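Local coordinates for FHA domain-containing protein DDL (PDB 3VPY) that probably recognises phosphothreonine through its forkhead-associated domain, consistent with binding of the Arabidopsis microRNA-processing enzyme Dicer-like1, at residues 10-19 / 31-42. Numbering follows the deposited sequence.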
# COMPACT_ATOMS: atom_id res chain seq x y z
N ALA A 10 -4.49 13.56 -0.54
CA ALA A 10 -3.28 12.86 -0.09
C ALA A 10 -2.87 13.36 1.29
O ALA A 10 -2.82 14.58 1.53
CB ALA A 10 -2.15 13.08 -1.05
N ARG A 11 -2.55 12.42 2.18
CA ARG A 11 -2.07 12.73 3.53
C ARG A 11 -1.18 11.60 4.01
O ARG A 11 -1.40 10.44 3.65
CB ARG A 11 -3.21 12.89 4.55
CG ARG A 11 -4.24 13.96 4.27
CD ARG A 11 -3.77 15.38 4.57
NE ARG A 11 -4.90 16.30 4.45
CZ ARG A 11 -5.38 16.79 3.31
NH1 ARG A 11 -4.82 16.49 2.14
NH2 ARG A 11 -6.42 17.62 3.33
N LYS A 12 -0.17 11.95 4.80
CA LYS A 12 0.64 10.96 5.48
C LYS A 12 -0.25 10.22 6.49
O LYS A 12 -1.01 10.86 7.24
CB LYS A 12 1.81 11.66 6.19
CG LYS A 12 2.89 10.74 6.68
CD LYS A 12 4.18 11.52 6.99
CE LYS A 12 4.89 10.94 8.24
NZ LYS A 12 6.39 11.19 8.40
N PRO A 13 -0.15 8.88 6.54
CA PRO A 13 -0.96 8.12 7.52
C PRO A 13 -0.39 8.24 8.93
O PRO A 13 0.80 8.57 9.09
CB PRO A 13 -0.81 6.67 7.04
CG PRO A 13 0.51 6.63 6.38
CD PRO A 13 0.71 7.99 5.74
N SER A 14 -1.23 7.96 9.93
CA SER A 14 -0.78 7.78 11.32
C SER A 14 -0.62 6.30 11.70
O SER A 14 0.26 5.96 12.50
CB SER A 14 -1.73 8.51 12.28
OG SER A 14 -3.06 8.05 12.13
N GLU A 15 -1.45 5.43 11.14
CA GLU A 15 -1.28 3.99 11.31
C GLU A 15 0.09 3.54 10.77
O GLU A 15 0.52 3.99 9.72
CB GLU A 15 -2.38 3.24 10.56
CG GLU A 15 -3.71 3.29 11.24
CD GLU A 15 -4.03 2.00 11.97
OE1 GLU A 15 -3.17 1.48 12.73
OE2 GLU A 15 -5.15 1.50 11.78
N ARG A 16 0.75 2.64 11.51
CA ARG A 16 2.11 2.23 11.16
C ARG A 16 2.14 1.11 10.13
O ARG A 16 2.68 0.02 10.35
CB ARG A 16 2.91 1.87 12.43
CG ARG A 16 3.10 3.04 13.38
CD ARG A 16 4.20 2.80 14.40
NE ARG A 16 4.60 4.06 15.03
CZ ARG A 16 4.09 4.54 16.17
NH1 ARG A 16 3.18 3.87 16.86
NH2 ARG A 16 4.51 5.71 16.61
N TRP A 17 1.59 1.39 8.96
CA TRP A 17 1.59 0.40 7.89
C TRP A 17 3.03 0.03 7.49
O TRP A 17 3.89 0.91 7.36
CB TRP A 17 0.89 0.95 6.67
CG TRP A 17 -0.56 1.18 6.86
CD1 TRP A 17 -1.16 2.36 7.20
CD2 TRP A 17 -1.61 0.22 6.73
NE1 TRP A 17 -2.53 2.19 7.26
CE2 TRP A 17 -2.83 0.88 6.96
CE3 TRP A 17 -1.63 -1.15 6.41
CZ2 TRP A 17 -4.07 0.23 6.92
CZ3 TRP A 17 -2.87 -1.80 6.35
CH2 TRP A 17 -4.07 -1.10 6.60
N ARG A 18 3.27 -1.25 7.31
CA ARG A 18 4.57 -1.75 6.85
C ARG A 18 4.34 -2.80 5.79
O ARG A 18 3.28 -3.40 5.74
CB ARG A 18 5.37 -2.33 8.01
CG ARG A 18 5.73 -1.31 9.11
CD ARG A 18 6.85 -1.82 9.98
NE ARG A 18 6.41 -2.85 10.92
CZ ARG A 18 7.22 -3.46 11.79
NH1 ARG A 18 8.51 -3.14 11.82
NH2 ARG A 18 6.76 -4.38 12.62
N LEU A 19 5.35 -3.01 4.96
CA LEU A 19 5.23 -3.92 3.85
C LEU A 19 6.30 -5.00 4.01
O LEU A 19 7.51 -4.73 3.91
CB LEU A 19 5.44 -3.14 2.54
CG LEU A 19 4.93 -3.72 1.23
CD1 LEU A 19 3.40 -3.97 1.25
CD2 LEU A 19 5.34 -2.83 0.05
N PRO A 31 10.49 -5.51 7.54
CA PRO A 31 9.54 -4.95 6.59
C PRO A 31 9.96 -3.54 6.23
O PRO A 31 10.73 -2.89 6.95
CB PRO A 31 8.22 -4.93 7.38
CG PRO A 31 8.65 -4.74 8.77
CD PRO A 31 9.95 -5.52 8.91
N LEU A 32 9.43 -3.08 5.11
CA LEU A 32 9.68 -1.73 4.69
C LEU A 32 8.68 -0.83 5.38
O LEU A 32 7.48 -1.15 5.49
CB LEU A 32 9.55 -1.63 3.17
CG LEU A 32 10.35 -2.61 2.31
CD1 LEU A 32 9.94 -2.46 0.84
CD2 LEU A 32 11.84 -2.36 2.50
N CYS A 33 9.16 0.31 5.85
CA CYS A 33 8.28 1.32 6.39
C CYS A 33 7.36 1.80 5.26
O CYS A 33 7.83 2.15 4.16
CB CYS A 33 9.09 2.50 6.92
SG CYS A 33 8.07 3.79 7.51
N LEU A 34 6.06 1.81 5.51
CA LEU A 34 5.11 2.35 4.54
C LEU A 34 4.21 3.43 5.13
O LEU A 34 3.04 3.58 4.75
CB LEU A 34 4.26 1.23 3.94
CG LEU A 34 3.85 1.43 2.47
CD1 LEU A 34 5.05 1.28 1.51
CD2 LEU A 34 2.74 0.44 2.14
N HIS A 35 4.75 4.21 6.07
CA HIS A 35 3.91 5.18 6.77
C HIS A 35 4.62 6.51 7.05
O HIS A 35 4.12 7.33 7.82
CB HIS A 35 3.30 4.61 8.06
CG HIS A 35 4.32 4.08 9.04
ND1 HIS A 35 4.91 4.85 10.01
CD2 HIS A 35 4.81 2.83 9.21
CE1 HIS A 35 5.75 4.11 10.72
NE2 HIS A 35 5.70 2.88 10.26
N ARG A 36 5.75 6.75 6.40
CA ARG A 36 6.45 8.03 6.57
C ARG A 36 6.33 9.01 5.39
O ARG A 36 6.94 10.08 5.40
CB ARG A 36 7.91 7.80 6.98
CG ARG A 36 8.07 7.41 8.46
CD ARG A 36 9.52 7.05 8.81
NE ARG A 36 9.82 7.07 10.26
CZ ARG A 36 9.65 6.04 11.10
NH1 ARG A 36 9.15 4.89 10.65
NH2 ARG A 36 9.98 6.13 12.39
N GLN A 37 5.56 8.64 4.37
CA GLN A 37 5.18 9.62 3.36
C GLN A 37 3.81 9.28 2.82
O GLN A 37 3.27 8.23 3.10
CB GLN A 37 6.21 9.68 2.23
CG GLN A 37 6.51 8.38 1.59
CD GLN A 37 7.88 8.35 0.89
OE1 GLN A 37 8.93 8.48 1.52
NE2 GLN A 37 7.86 8.17 -0.41
N SER A 38 3.25 10.21 2.05
CA SER A 38 1.87 10.05 1.59
C SER A 38 1.76 9.21 0.33
O SER A 38 0.65 8.76 -0.02
CB SER A 38 1.22 11.43 1.39
OG SER A 38 1.96 12.18 0.44
N CYS A 39 2.88 8.97 -0.34
CA CYS A 39 2.89 8.14 -1.54
C CYS A 39 4.21 7.38 -1.70
O CYS A 39 5.30 7.92 -1.44
CB CYS A 39 2.59 9.01 -2.76
SG CYS A 39 2.46 8.13 -4.30
N TYR A 40 4.09 6.12 -2.07
CA TYR A 40 5.25 5.28 -2.37
C TYR A 40 5.22 4.77 -3.81
O TYR A 40 4.29 4.05 -4.20
CB TYR A 40 5.34 4.09 -1.41
CG TYR A 40 5.73 4.47 0.00
CD1 TYR A 40 7.06 4.45 0.41
CD2 TYR A 40 4.77 4.87 0.93
CE1 TYR A 40 7.42 4.82 1.72
CE2 TYR A 40 5.12 5.24 2.22
CZ TYR A 40 6.46 5.20 2.62
OH TYR A 40 6.84 5.55 3.91
N LEU A 41 6.23 5.14 -4.58
CA LEU A 41 6.37 4.68 -5.96
C LEU A 41 7.16 3.38 -6.03
O LEU A 41 8.27 3.30 -5.50
CB LEU A 41 7.07 5.75 -6.80
CG LEU A 41 7.40 5.37 -8.24
CD1 LEU A 41 6.13 5.04 -9.05
CD2 LEU A 41 8.19 6.48 -8.91
N PHE A 42 6.58 2.38 -6.68
CA PHE A 42 7.25 1.10 -6.96
C PHE A 42 7.64 1.06 -8.42
O PHE A 42 6.82 1.33 -9.30
CB PHE A 42 6.29 -0.05 -6.69
CG PHE A 42 5.87 -0.16 -5.25
CD1 PHE A 42 6.47 -1.13 -4.43
CD2 PHE A 42 4.92 0.70 -4.71
CE1 PHE A 42 6.09 -1.24 -3.07
CE2 PHE A 42 4.55 0.63 -3.35
CZ PHE A 42 5.13 -0.35 -2.53
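The imidazole of His35 packs against Arg16. Arg16 CA lies over one face of the His35 ring, 3.6 Å from its centroid, in a CH-pi contact. Cys33 SG sits over the centre of the opposite face. CG of His35 stands between the backbone N and the carbonyl carbon (chi1 56°), which turns the ring in between the two. Cys33 SG accepts a hydrogen bond from Arg36 NH1 at 3.5 Å, in the plane of that guanidinium. Arg16 carries its own guanidinium past the ring, the two planes 83° apart, to a salt bridge with Glu131. Pro13 crosses His35 at about a right angle, its CG 3.8 Å from His35 CB. An alanine in place of His35 would keep the contact with Pro13 but lack the ring, and would probably open a gap between Arg16 CA and Cys33 SG.

Lys12 lies alongside the backbone of Arg36, and its NZ makes a weak hydrogen bond to Arg36 O. Pro31 CG rests over one face of the Arg18 guanidinium, 3.4 Å from Arg18 NH1. Leu19 is buried and lies on the same sheet face as Leu32. Leu19 CD2 meets the Phe42 ring at the edge, 3.6 Å from Phe42 CE1.

Two backbone bonds pair Leu19 with Leu32: Leu19 N to Leu32 O at 2.9 Å, and Leu32 N to Leu19 O at 2.8 Å. They belong to the antiparallel hairpin of strands 18-23 and 26-33. The chain then crosses through Leu34 and His35 to strand 39-43 of the other sheet, as in the beta sandwich of FHA domains.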